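Local coordinates for stage III sporulation protein AF (PDB 6DCS) that forms part of a channel essential for sporulation in Bacillus subtilis, its C-terminal piece here adopting a ring-building-motif fold that may serve ring assembly, at residues Q22-A27 against G39-T44; E29-D34 against Q99-D104; D34-G39 against Q92-Q97; P75-T80 against V85-A90. All blocks are in the same frame, centred on the assembly; numbering follows the deposited sequence.

Contact 1. Residues Q22-A27 against G39-T44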
loop_
_atom_site.group_PDB
_atom_site.type_symbol
_atom_site.label_atom_id
_atom_site.label_comp_id
_atom_site.label_asym_id
_atom_site.label_seq_id
_atom_site.Cartn_x
_atom_site.Cartn_y
_atom_site.Cartn_z
ATOM N N GLN A 22 6.866 8.249 -9.492
ATOM C CA GLN A 22 5.717 8.830 -10.178
ATOM C C GLN A 22 4.432 8.222 -9.657
ATOM O O GLN A 22 3.430 8.919 -9.472
ATOM C CB GLN A 22 5.829 8.647 -11.699
ATOM C CG GLN A 22 6.563 9.799 -12.440
ATOM C CD GLN A 22 7.271 9.331 -13.723
ATOM O OE1 GLN A 22 6.816 8.394 -14.393
ATOM N NE2 GLN A 22 8.387 9.989 -14.072
ATOM N N LEU A 23 4.449 6.923 -9.388
ATOM C CA LEU A 23 3.323 6.299 -8.706
ATOM C C LEU A 23 3.138 6.833 -7.300
ATOM O O LEU A 23 2.003 6.954 -6.837
ATOM C CB LEU A 23 3.530 4.796 -8.609
ATOM C CG LEU A 23 3.234 3.942 -9.827
ATOM C CD1 LEU A 23 3.537 2.471 -9.491
ATOM C CD2 LEU A 23 1.789 4.180 -10.282
ATOM N N LYS A 24 4.229 7.075 -6.580
ATOM C CA LYS A 24 4.076 7.603 -5.238
ATOM C C LYS A 24 3.400 8.958 -5.296
ATOM O O LYS A 24 2.362 9.165 -4.656
ATOM C CB LYS A 24 5.427 7.695 -4.530
ATOM C CG LYS A 24 5.280 8.159 -3.094
ATOM C CD LYS A 24 6.447 7.727 -2.199
ATOM C CE LYS A 24 7.751 8.471 -2.519
ATOM N NZ LYS A 24 8.826 8.150 -1.518
ATOM N N LYS A 25 3.950 9.877 -6.103
ATOM C CA LYS A 25 3.381 11.213 -6.213
ATOM C C LYS A 25 1.885 11.134 -6.481
ATOM O O LYS A 25 1.081 11.651 -5.699
ATOM C CB LYS A 25 4.103 12.032 -7.298
ATOM C CG LYS A 25 5.120 13.038 -6.722
ATOM C CD LYS A 25 6.335 13.301 -7.644
ATOM C CE LYS A 25 7.676 13.233 -6.875
ATOM N NZ LYS A 25 8.887 13.423 -7.738
ATOM N N LYS A 26 1.496 10.431 -7.550
ATOM C CA LYS A 26 0.092 10.354 -7.933
ATOM C C LYS A 26 -0.774 9.836 -6.792
ATOM O O LYS A 26 -1.908 10.289 -6.610
ATOM C CB LYS A 26 -0.076 9.466 -9.151
ATOM C CG LYS A 26 -1.157 9.867 -10.102
ATOM C CD LYS A 26 -0.759 11.062 -10.963
ATOM C CE LYS A 26 -1.728 11.304 -12.142
ATOM N NZ LYS A 26 -1.182 12.349 -13.082
ATOM N N ALA A 27 -0.271 8.901 -6.000
ATOM C CA ALA A 27 -1.060 8.516 -4.841
ATOM C C ALA A 27 -1.162 9.676 -3.864
ATOM O O ALA A 27 -2.266 10.059 -3.459
ATOM C CB ALA A 27 -0.469 7.293 -4.158
ATOM N N GLY A 39 2.919 5.542 2.869
ATOM C CA GLY A 39 4.261 5.500 3.422
ATOM C C GLY A 39 5.254 4.679 2.609
ATOM O O GLY A 39 5.908 5.190 1.701
ATOM N N ARG A 40 5.419 3.410 2.925
ATOM C CA ARG A 40 6.234 2.589 2.051
ATOM C C ARG A 40 5.418 2.168 0.832
ATOM O O ARG A 40 4.205 1.961 0.910
ATOM C CB ARG A 40 6.769 1.357 2.799
ATOM C CG ARG A 40 7.950 1.622 3.758
ATOM C CD ARG A 40 8.234 0.403 4.675
ATOM N NE ARG A 40 7.049 0.023 5.448
ATOM C CZ ARG A 40 6.537 0.727 6.463
ATOM N NH1 ARG A 40 7.134 1.840 6.878
ATOM N NH2 ARG A 40 5.437 0.303 7.090
ATOM N N ILE A 41 6.103 2.057 -0.305
ATOM C CA ILE A 41 5.573 1.443 -1.516
ATOM C C ILE A 41 6.663 0.539 -2.065
ATOM O O ILE A 41 7.781 1.005 -2.293
ATOM C CB ILE A 41 5.176 2.505 -2.563
ATOM C CG1 ILE A 41 4.059 3.397 -2.038
ATOM C CG2 ILE A 41 4.680 1.873 -3.852
ATOM C CD1 ILE A 41 3.610 4.499 -3.021
ATOM N N LYS A 42 6.347 -0.746 -2.274
ATOM C CA LYS A 42 7.331 -1.747 -2.720
ATOM C C LYS A 42 6.879 -2.357 -4.055
ATOM O O LYS A 42 5.867 -3.075 -4.105
ATOM C CB LYS A 42 7.507 -2.867 -1.681
ATOM C CG LYS A 42 8.084 -2.489 -0.295
ATOM C CD LYS A 42 8.618 -3.731 0.464
ATOM C CE LYS A 42 7.755 -4.166 1.668
ATOM N NZ LYS A 42 7.581 -5.667 1.831
ATOM N N LEU A 43 7.639 -2.141 -5.130
ATOM C CA LEU A 43 7.331 -2.832 -6.379
ATOM C C LEU A 43 8.236 -4.057 -6.596
ATOM O O LEU A 43 9.367 -4.139 -6.099
ATOM C CB LEU A 43 7.427 -1.879 -7.576
ATOM C CG LEU A 43 6.282 -0.863 -7.845
ATOM C CD1 LEU A 43 6.174 0.162 -6.762
ATOM C CD2 LEU A 43 6.579 -0.122 -9.104
ATOM N N THR A 44 7.700 -5.040 -7.310
ATOM C CA THR A 44 8.488 -6.142 -7.836
ATOM C C THR A 44 8.272 -6.228 -9.343
ATOM O O THR A 44 7.218 -5.845 -9.869
ATOM C CB THR A 44 8.156 -7.505 -7.169
ATOM O OG1 THR A 44 7.013 -8.113 -7.781
ATOM C CG2 THR A 44 7.913 -7.376 -5.662
#

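Contact 2. Residues E29-D34 against Q99-D104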
loop_
_atom_site.group_PDB
_atom_site.type_symbol
_atom_site.label_atom_id
_atom_site.label_comp_id
_atom_site.label_asym_id
_atom_site.label_seq_id
_atom_site.Cartn_x
_atom_site.Cartn_y
_atom_site.Cartn_z
ATOM N N GLU A 29 -1.401 12.604 -4.152
ATOM C CA GLU A 29 -2.417 13.584 -4.513
ATOM C C GLU A 29 -3.768 13.272 -3.860
ATOM O O GLU A 29 -4.385 14.159 -3.262
ATOM C CB GLU A 29 -2.533 13.651 -6.028
ATOM C CG GLU A 29 -1.493 14.566 -6.656
ATOM C CD GLU A 29 -1.893 14.998 -8.061
ATOM O OE1 GLU A 29 -2.342 14.117 -8.839
ATOM O OE2 GLU A 29 -1.798 16.220 -8.369
ATOM N N ARG A 30 -4.231 12.016 -3.924
ATOM C CA ARG A 30 -5.520 11.683 -3.314
ATOM C C ARG A 30 -5.448 11.455 -1.802
ATOM O O ARG A 30 -6.470 11.578 -1.118
ATOM C CB ARG A 30 -6.125 10.453 -3.986
ATOM C CG ARG A 30 -6.976 10.759 -5.249
ATOM C CD ARG A 30 -6.305 11.748 -6.214
ATOM N NE ARG A 30 -6.868 11.707 -7.573
ATOM C CZ ARG A 30 -6.296 12.242 -8.657
ATOM N NH1 ARG A 30 -5.133 12.878 -8.550
ATOM N NH2 ARG A 30 -6.884 12.138 -9.855
ATOM N N PHE A 31 -4.287 11.094 -1.262
ATOM C CA PHE A 31 -4.106 10.967 0.190
ATOM C C PHE A 31 -3.011 11.929 0.645
ATOM O O PHE A 31 -1.970 11.501 1.152
ATOM C CB PHE A 31 -3.742 9.548 0.633
ATOM C CG PHE A 31 -4.743 8.486 0.285
ATOM C CD1 PHE A 31 -5.457 7.844 1.285
ATOM C CD2 PHE A 31 -4.881 8.039 -1.016
ATOM C CE1 PHE A 31 -6.344 6.828 0.977
ATOM C CE2 PHE A 31 -5.764 7.027 -1.324
ATOM C CZ PHE A 31 -6.495 6.423 -0.333
ATOM N N SER A 32 -3.232 13.223 0.452
ATOM C CA SER A 32 -2.401 14.235 1.096
ATOM C C SER A 32 -3.030 14.649 2.418
ATOM O O SER A 32 -2.429 14.478 3.484
ATOM C CB SER A 32 -2.240 15.452 0.174
ATOM O OG SER A 32 -1.021 16.137 0.402
ATOM N N HIS A 33 -4.274 15.120 2.348
ATOM C CA HIS A 33 -4.966 15.801 3.436
ATOM C C HIS A 33 -6.082 14.873 3.934
ATOM O O HIS A 33 -7.276 15.233 3.921
ATOM C CB HIS A 33 -5.529 17.108 2.923
ATOM C CG HIS A 33 -5.951 17.032 1.478
ATOM N ND1 HIS A 33 -5.051 17.001 0.429
ATOM C CD2 HIS A 33 -7.180 16.924 0.910
ATOM C CE1 HIS A 33 -5.706 16.903 -0.717
ATOM N NE2 HIS A 33 -7.001 16.860 -0.453
ATOM N N ASP A 34 -5.671 13.677 4.370
ATOM C CA ASP A 34 -6.598 12.558 4.545
ATOM C C ASP A 34 -6.258 11.829 5.837
ATOM O O ASP A 34 -5.229 12.096 6.463
ATOM C CB ASP A 34 -6.549 11.573 3.357
ATOM C CG ASP A 34 -7.357 12.047 2.142
ATOM O OD1 ASP A 34 -8.125 11.222 1.609
ATOM O OD2 ASP A 34 -7.228 13.217 1.725
ATOM N N GLN A 99 -7.495 -0.006 -1.337
ATOM C CA GLN A 99 -7.173 -0.803 -2.520
ATOM C C GLN A 99 -7.846 -0.317 -3.805
ATOM O O GLN A 99 -7.182 -0.047 -4.815
ATOM C CB GLN A 99 -7.563 -2.266 -2.316
ATOM C CG GLN A 99 -6.957 -3.159 -3.391
ATOM C CD GLN A 99 -7.476 -4.584 -3.391
ATOM O OE1 GLN A 99 -8.692 -4.808 -3.520
ATOM N NE2 GLN A 99 -6.565 -5.553 -3.282
ATOM N N THR A 100 -9.178 -0.256 -3.791
ATOM C CA THR A 100 -9.932 0.225 -4.939
ATOM C C THR A 100 -9.565 1.671 -5.299
ATOM O O THR A 100 -9.392 2.012 -6.474
ATOM C CB THR A 100 -11.404 0.093 -4.603
ATOM O OG1 THR A 100 -11.562 0.623 -3.290
ATOM C CG2 THR A 100 -11.836 -1.346 -4.560
ATOM N N GLN A 101 -9.440 2.538 -4.298
ATOM C CA GLN A 101 -9.055 3.914 -4.573
ATOM C C GLN A 101 -7.769 3.959 -5.380
ATOM O O GLN A 101 -7.683 4.661 -6.396
ATOM C CB GLN A 101 -8.893 4.689 -3.266
ATOM C CG GLN A 101 -9.915 5.787 -3.018
ATOM C CD GLN A 101 -9.527 6.712 -1.852
ATOM O OE1 GLN A 101 -9.804 6.416 -0.677
ATOM N NE2 GLN A 101 -8.898 7.845 -2.179
ATOM N N LEU A 102 -6.752 3.200 -4.962
ATOM C CA LEU A 102 -5.491 3.244 -5.686
ATOM C C LEU A 102 -5.612 2.546 -7.037
ATOM O O LEU A 102 -5.059 3.011 -8.042
ATOM C CB LEU A 102 -4.390 2.631 -4.839
ATOM C CG LEU A 102 -4.123 3.236 -3.469
ATOM C CD1 LEU A 102 -3.404 2.184 -2.584
ATOM C CD2 LEU A 102 -3.297 4.474 -3.611
ATOM N N ALA A 103 -6.355 1.440 -7.080
ATOM C CA ALA A 103 -6.693 0.816 -8.353
ATOM C C ALA A 103 -7.204 1.848 -9.359
ATOM O O ALA A 103 -6.672 1.976 -10.468
ATOM C CB ALA A 103 -7.744 -0.266 -8.126
ATOM N N ASP A 104 -8.251 2.583 -8.990
ATOM C CA ASP A 104 -8.770 3.632 -9.853
ATOM C C ASP A 104 -7.690 4.665 -10.177
ATOM O O ASP A 104 -7.435 4.968 -11.345
ATOM C CB ASP A 104 -9.985 4.290 -9.179
ATOM C CG ASP A 104 -11.226 3.389 -9.186
ATOM O OD1 ASP A 104 -11.244 2.399 -9.966
ATOM O OD2 ASP A 104 -12.172 3.642 -8.390
#

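Contact 3. Residues D34-G39 against Q92-Q97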
loop_
_atom_site.group_PDB
_atom_site.type_symbol
_atom_site.label_atom_id
_atom_site.label_comp_id
_atom_site.label_asym_id
_atom_site.label_seq_id
_atom_site.Cartn_x
_atom_site.Cartn_y
_atom_site.Cartn_z
ATOM N N ASP A 34 -5.671 13.677 4.370
ATOM C CA ASP A 34 -6.598 12.558 4.545
ATOM C C ASP A 34 -6.258 11.829 5.837
ATOM O O ASP A 34 -5.229 12.096 6.463
ATOM C CB ASP A 34 -6.549 11.573 3.357
ATOM C CG ASP A 34 -7.357 12.047 2.142
ATOM O OD1 ASP A 34 -8.125 11.222 1.609
ATOM O OD2 ASP A 34 -7.228 13.217 1.725
ATOM N N GLU A 35 -7.137 10.897 6.236
ATOM C CA GLU A 35 -6.825 10.017 7.366
ATOM C C GLU A 35 -5.504 9.329 7.168
ATOM O O GLU A 35 -4.701 9.212 8.090
ATOM C CB GLU A 35 -7.858 8.912 7.541
ATOM C CG GLU A 35 -7.595 7.978 8.732
ATOM C CD GLU A 35 -8.874 7.364 9.385
ATOM O OE1 GLU A 35 -9.806 6.974 8.649
ATOM O OE2 GLU A 35 -8.976 7.403 10.637
ATOM N N TYR A 36 -5.272 8.839 5.971
ATOM C CA TYR A 36 -4.184 7.917 5.735
ATOM C C TYR A 36 -3.140 8.577 4.861
ATOM O O TYR A 36 -3.450 9.413 4.006
ATOM C CB TYR A 36 -4.704 6.625 5.115
ATOM C CG TYR A 36 -5.277 5.718 6.171
ATOM C CD1 TYR A 36 -6.001 4.595 5.831
ATOM C CD2 TYR A 36 -5.067 5.976 7.522
ATOM C CE1 TYR A 36 -6.526 3.751 6.800
ATOM C CE2 TYR A 36 -5.586 5.136 8.507
ATOM C CZ TYR A 36 -6.322 4.026 8.137
ATOM O OH TYR A 36 -6.850 3.170 9.084
ATOM N N LYS A 37 -1.901 8.238 5.148
ATOM C CA LYS A 37 -0.746 8.740 4.439
ATOM C C LYS A 37 -0.069 7.531 3.819
ATOM O O LYS A 37 0.184 6.534 4.505
ATOM C CB LYS A 37 0.178 9.479 5.413
ATOM C CG LYS A 37 0.789 10.802 4.934
ATOM C CD LYS A 37 2.277 10.589 4.640
ATOM C CE LYS A 37 2.953 11.770 3.958
ATOM N NZ LYS A 37 4.234 11.303 3.338
ATOM N N VAL A 38 0.163 7.591 2.511
ATOM C CA VAL A 38 0.952 6.551 1.871
ATOM C C VAL A 38 2.374 6.664 2.397
ATOM O O VAL A 38 2.951 7.762 2.448
ATOM C CB VAL A 38 0.843 6.669 0.342
ATOM C CG1 VAL A 38 -0.609 6.910 -0.045
ATOM C CG2 VAL A 38 1.689 7.818 -0.190
ATOM N N GLY A 39 2.919 5.542 2.869
ATOM C CA GLY A 39 4.261 5.500 3.422
ATOM C C GLY A 39 5.254 4.679 2.609
ATOM O O GLY A 39 5.908 5.190 1.701
ATOM N N GLN A 92 -11.551 -4.566 7.724
ATOM C CA GLN A 92 -11.396 -5.236 6.437
ATOM C C GLN A 92 -11.858 -4.318 5.334
ATOM O O GLN A 92 -11.183 -4.161 4.310
ATOM C CB GLN A 92 -12.203 -6.534 6.400
ATOM C CG GLN A 92 -11.636 -7.593 5.468
ATOM C CD GLN A 92 -10.249 -8.046 5.904
ATOM O OE1 GLN A 92 -9.823 -7.784 7.035
ATOM N NE2 GLN A 92 -9.526 -8.693 4.998
ATOM N N LYS A 93 -12.972 -3.629 5.591
ATOM C CA LYS A 93 -13.685 -2.856 4.586
ATOM C C LYS A 93 -12.957 -1.538 4.306
ATOM O O LYS A 93 -12.901 -1.080 3.167
ATOM C CB LYS A 93 -15.133 -2.661 5.078
ATOM C CG LYS A 93 -15.814 -1.420 4.636
ATOM C CD LYS A 93 -16.392 -1.585 3.221
ATOM C CE LYS A 93 -17.106 -0.318 2.947
ATOM N NZ LYS A 93 -16.241 0.845 3.194
ATOM N N GLU A 94 -12.352 -0.939 5.331
ATOM C CA GLU A 94 -11.430 0.168 5.100
ATOM C C GLU A 94 -10.295 -0.264 4.185
ATOM O O GLU A 94 -10.082 0.330 3.124
ATOM C CB GLU A 94 -10.895 0.710 6.437
ATOM C CG GLU A 94 -9.813 1.751 6.264
ATOM C CD GLU A 94 -10.359 3.147 5.942
ATOM O OE1 GLU A 94 -10.424 4.008 6.860
ATOM O OE2 GLU A 94 -10.737 3.374 4.767
ATOM N N ALA A 95 -9.586 -1.333 4.549
ATOM C CA ALA A 95 -8.456 -1.799 3.747
ATOM C C ALA A 95 -8.840 -1.940 2.277
ATOM O O ALA A 95 -8.162 -1.400 1.390
ATOM C CB ALA A 95 -7.932 -3.132 4.295
ATOM N N LYS A 96 -9.950 -2.630 2.009
ATOM C CA LYS A 96 -10.369 -2.842 0.636
ATOM C C LYS A 96 -10.703 -1.518 -0.060
ATOM O O LYS A 96 -10.667 -1.436 -1.291
ATOM C CB LYS A 96 -11.564 -3.793 0.619
ATOM C CG LYS A 96 -11.763 -4.527 -0.684
ATOM C CD LYS A 96 -12.539 -5.828 -0.440
ATOM C CE LYS A 96 -11.640 -7.093 -0.474
ATOM N NZ LYS A 96 -12.197 -8.097 0.486
ATOM N N GLN A 97 -11.022 -0.464 0.682
ATOM C CA GLN A 97 -11.362 0.770 -0.024
ATOM C C GLN A 97 -10.133 1.532 -0.492
ATOM O O GLN A 97 -10.137 2.041 -1.618
ATOM C CB GLN A 97 -12.234 1.683 0.834
ATOM C CG GLN A 97 -12.748 2.932 0.073
ATOM C CD GLN A 97 -12.639 4.239 0.879
ATOM O OE1 GLN A 97 -11.849 4.348 1.832
ATOM N NE2 GLN A 97 -13.488 5.213 0.535
#

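Contact 4. Residues P75-T80 against V85-A90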
loop_
_atom_site.group_PDB
_atom_site.type_symbol
_atom_site.label_atom_id
_atom_site.label_comp_id
_atom_site.label_asym_id
_atom_site.label_seq_id
_atom_site.Cartn_x
_atom_site.Cartn_y
_atom_site.Cartn_z
ATOM N N PRO A 75 -3.400 -4.541 27.128
ATOM C CA PRO A 75 -3.360 -5.973 26.820
ATOM C C PRO A 75 -4.750 -6.559 26.801
ATOM O O PRO A 75 -5.134 -7.216 25.828
ATOM C CB PRO A 75 -2.493 -6.553 27.946
ATOM C CG PRO A 75 -2.561 -5.535 29.060
ATOM C CD PRO A 75 -2.630 -4.219 28.345
ATOM N N VAL A 76 -5.548 -6.260 27.820
ATOM C CA VAL A 76 -6.808 -6.946 28.045
ATOM C C VAL A 76 -7.932 -6.122 27.443
ATOM O O VAL A 76 -8.305 -5.066 27.966
ATOM C CB VAL A 76 -7.056 -7.197 29.530
ATOM C CG1 VAL A 76 -8.353 -7.969 29.692
ATOM C CG2 VAL A 76 -5.876 -7.972 30.150
ATOM N N HIS A 77 -8.444 -6.600 26.325
ATOM C CA HIS A 77 -9.661 -6.103 25.745
ATOM C C HIS A 77 -10.746 -7.138 25.992
ATOM O O HIS A 77 -10.468 -8.335 26.027
ATOM C CB HIS A 77 -9.497 -5.821 24.249
ATOM C CG HIS A 77 -10.454 -4.784 23.741
ATOM N ND1 HIS A 77 -10.662 -3.582 24.389
ATOM C CD2 HIS A 77 -11.286 -4.783 22.671
ATOM C CE1 HIS A 77 -11.569 -2.881 23.731
ATOM N NE2 HIS A 77 -11.963 -3.587 22.686
ATOM N N ILE A 78 -11.981 -6.667 26.199
ATOM C CA ILE A 78 -13.133 -7.544 26.365
ATOM C C ILE A 78 -14.271 -7.010 25.502
ATOM O O ILE A 78 -14.606 -5.821 25.563
ATOM C CB ILE A 78 -13.540 -7.667 27.846
ATOM C CG1 ILE A 78 -12.369 -8.266 28.648
ATOM C CG2 ILE A 78 -14.819 -8.466 27.992
ATOM C CD1 ILE A 78 -12.750 -9.053 29.893
ATOM N N ASP A 79 -14.854 -7.886 24.686
ATOM C CA ASP A 79 -15.828 -7.489 23.684
ATOM C C ASP A 79 -17.013 -8.438 23.657
ATOM O O ASP A 79 -16.885 -9.630 23.917
ATOM C CB ASP A 79 -15.227 -7.476 22.285
ATOM C CG ASP A 79 -14.221 -6.376 22.093
ATOM O OD1 ASP A 79 -13.654 -6.305 20.975
ATOM O OD2 ASP A 79 -13.980 -5.596 23.047
ATOM N N THR A 80 -18.171 -7.903 23.303
ATOM C CA THR A 80 -19.262 -8.777 22.926
ATOM C C THR A 80 -18.836 -9.511 21.677
ATOM O O THR A 80 -17.910 -9.076 20.985
ATOM C CB THR A 80 -20.522 -7.962 22.658
ATOM O OG1 THR A 80 -20.145 -6.807 21.906
ATOM C CG2 THR A 80 -21.171 -7.551 23.963
ATOM N N VAL A 85 -16.697 -9.014 15.741
ATOM C CA VAL A 85 -16.751 -9.314 14.320
ATOM C C VAL A 85 -17.009 -8.047 13.498
ATOM O O VAL A 85 -16.428 -7.864 12.420
ATOM C CB VAL A 85 -17.810 -10.410 14.068
ATOM C CG1 VAL A 85 -19.132 -10.041 14.745
ATOM C CG2 VAL A 85 -18.009 -10.661 12.566
ATOM N N THR A 86 -17.867 -7.145 13.980
ATOM C CA THR A 86 -18.143 -5.936 13.195
ATOM C C THR A 86 -16.961 -4.970 13.216
ATOM O O THR A 86 -16.664 -4.336 12.196
ATOM C CB THR A 86 -19.432 -5.233 13.659
ATOM O OG1 THR A 86 -19.360 -4.894 15.048
ATOM C CG2 THR A 86 -20.656 -6.104 13.425
ATOM N N LYS A 87 -16.267 -4.854 14.356
ATOM C CA LYS A 87 -15.015 -4.100 14.383
ATOM C C LYS A 87 -14.053 -4.596 13.301
ATOM O O LYS A 87 -13.428 -3.791 12.594
ATOM C CB LYS A 87 -14.374 -4.208 15.764
ATOM C CG LYS A 87 -13.754 -2.953 16.324
ATOM C CD LYS A 87 -13.278 -3.225 17.759
ATOM C CE LYS A 87 -14.119 -2.467 18.796
ATOM N NZ LYS A 87 -13.512 -2.426 20.160
ATOM N N GLU A 88 -13.950 -5.917 13.130
ATOM C CA GLU A 88 -13.087 -6.462 12.086
ATOM C C GLU A 88 -13.665 -6.198 10.701
ATOM O O GLU A 88 -12.930 -5.847 9.767
ATOM C CB GLU A 88 -12.871 -7.964 12.316
ATOM C CG GLU A 88 -12.023 -8.703 11.246
ATOM C CD GLU A 88 -10.546 -8.327 11.263
ATOM O OE1 GLU A 88 -9.830 -8.668 10.286
ATOM O OE2 GLU A 88 -10.110 -7.682 12.244
ATOM N N ALA A 89 -14.985 -6.358 10.545
ATOM C CA ALA A 89 -15.614 -6.118 9.249
ATOM C C ALA A 89 -15.275 -4.731 8.736
ATOM O O ALA A 89 -14.909 -4.550 7.565
ATOM C CB ALA A 89 -17.123 -6.286 9.361
ATOM N N ALA A 90 -15.333 -3.743 9.625
ATOM C CA ALA A 90 -15.069 -2.379 9.192
ATOM C C ALA A 90 -13.614 -2.218 8.768
ATOM O O ALA A 90 -13.335 -1.657 7.703
ATOM C CB ALA A 90 -15.444 -1.386 10.300
#

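Contact 1. Residues Q22-A27 against G39-T44
The packing of the first helix on the edge strand of a ring-building motif is carried here by Ile-41 against the backbone and first methylenes of Lys-24, and by the apolar pair Leu-23 and Leu-43. Ile-41 reaches in with its far methyl. Its CD1 lies 3.8 Å from CA of Lys-24, against the helix backbone itself, and also meets the CB and CG methylenes at the base of that lysine. CG1 stands anti to the carbonyl carbon (chi1 -63°) and CD1 continues in extended fashion, which carries the methyl straight out from the strand. Lysine suits this border because its first carbons can cover the isoleucine.

In the αββαβ order of the motif, helix 11-30 crosses one face of the sheet and strand 37-45 is an outermost strand; Ile-41 and Leu-43, two apart on it, both point toward the helix. Next to the first pair, CD1 of Leu-23 meets CD2 of Leu-43 at 4.0 Å, branch against branch. Leu-23 is buried, as befits a side chain between helix and sheet, and its backbone O accepts a hydrogen bond from NE1 of Trp-106. Alongside, Lys-42 and Thr-44 are hydrogen-bonded to strand 55-63.

Contact 2. Residues E29-D34 against Q99-D104
Arg-30, whose CB touches NE2 of Gln-101, sends its own NH1 back to OE1 of Glu-29 in a salt bridge of 3.1 Å. The charged end leads away from residues 99-104, and the aliphatic base of the arginine is what Gln-101 meets. This is where the two helices of the ring-building motif come together: the chain leaving helix 11-30 lies against helix 81-106 on the same side of the sheet.

Most of the contact belongs to Phe-31, whose ring and the amide of Gln-101 come from opposite directions with their planes only 14° apart. The approach is oblique, with the amide set against the CZ corner of the ring; CD of Gln-101 is 3.4 Å from CZ of Phe-31. The glutamine chain is extended beyond CG, long enough to bring a flat amide from the helix to the ring, and both ends of that amide lie against the CZ side. Phenylalanine suits the inner position, since its ring is also touched by Ile-98, Met-62 and Tyr-36. With the ring cut back to an alanine, the Gln-101 amide is likely to lose its flat partner and be freer to turn, and a gap would probably open beside Leu-102. Deeper in, CE2 of Phe-31 rests 4.2 Å from the CD2 methyl of Leu-102.

Contact 3. Residues D34-G39 against Q92-Q97
Tyr-36 and Glu-94 make the packed half of this contact, while Glu-35 meets the same glutamate on the solvent side. The segments are well separated, their nearest CA atoms being those of Tyr-36 and Glu-94 at 10.6 Å, so long side chains must span the distance. Glu-94 does so by setting CG anti to its backbone N (chi1 173°) and then bending at chi2, which lays its CG methylene 3.9 Å from CE1 of Tyr-36. The ring approaches from the opposite direction and meets that carbon obliquely. Tyrosine fits this half-buried place: its side chain also packs on Met-62 and Met-117, in the approach to strand 37-45 of the ring-building motif, beside helix 81-106.

The looser side is polar and exposed. Glu-35, extended beyond CG, crosses obliquely to bring its OE1 within 3.5 Å of OE1 of Glu-94, and the two carboxylate planes stand 85° apart. Replacing Glu-94 by an alanine is likely to strip the CG methylene from CE1 of Tyr-36 and leave a gap between loop and helix. Two like charges so near each other are likely to be costly unless solvent screens them, and each would tend to raise the other's pKa.

Contact 4. Residues P75-T80 against V85-A90
The imidazole of His-77, with CG anti to its backbone N (chi1 -155°), points at the amine of Lys-87, whose chain runs out from the helix and bends at chi3 (-111°). The two side chains come from opposite directions, and NZ of Lys-87 arrives at the edge of the ring, near its plane, 3.2 Å from NE2 of His-77. Asp-79 joins from the flank, crossing the lysine at about a right angle. Its OD1 stands 4.0 Å from NZ of Lys-87, a long salt bridge and so a loose electrostatic attraction. A lysine suits this place because a long, flexible chain can span from the helix surface to an extended segment, and an aspartate two residues beyond the histidine faces the same way to offer its charge.

Asp-79 also sits just ahead of the helix start. Next to it, Thr-80 is the N-cap of helix 81-106, its OG1 accepting a hydrogen bond from N of Ala-83, and Lys-87 lies about two turns further in. All three touching residues lie at the surface, far from the sheet, about 24 Å between the centre of the contact and that of the chain. Here the long connection from strand 55-63 turns into helix 81-106, whose later turns reach the ring-building-motif core beside helix 11-30.

Overall arrangement
Contacts 1 and 2 are partly buried and share helix 11-30; contacts 3 and 4 lie at the surface. Ala-27 of contact 1 packs on Leu-102 of contact 2 and touches Val-38 of contact 3. Contacts 2, 3 and 4 draw on successive levels of helix 81-106, where residues 85-90 and 92-97 adjoin, although contact 4 stays about 11 Å from contact 2 at the nearest atoms. The chemistry shifts along that helix: an aromatic ring with an amide and leucine, then a tyrosine with crowded acids, then a sparse polar group with one long salt bridge. Contact 1 joins helix 11-30 to strand 37-45 by aliphatic groups, whereas contact 3 sets the approach to that strand against helix 81-106.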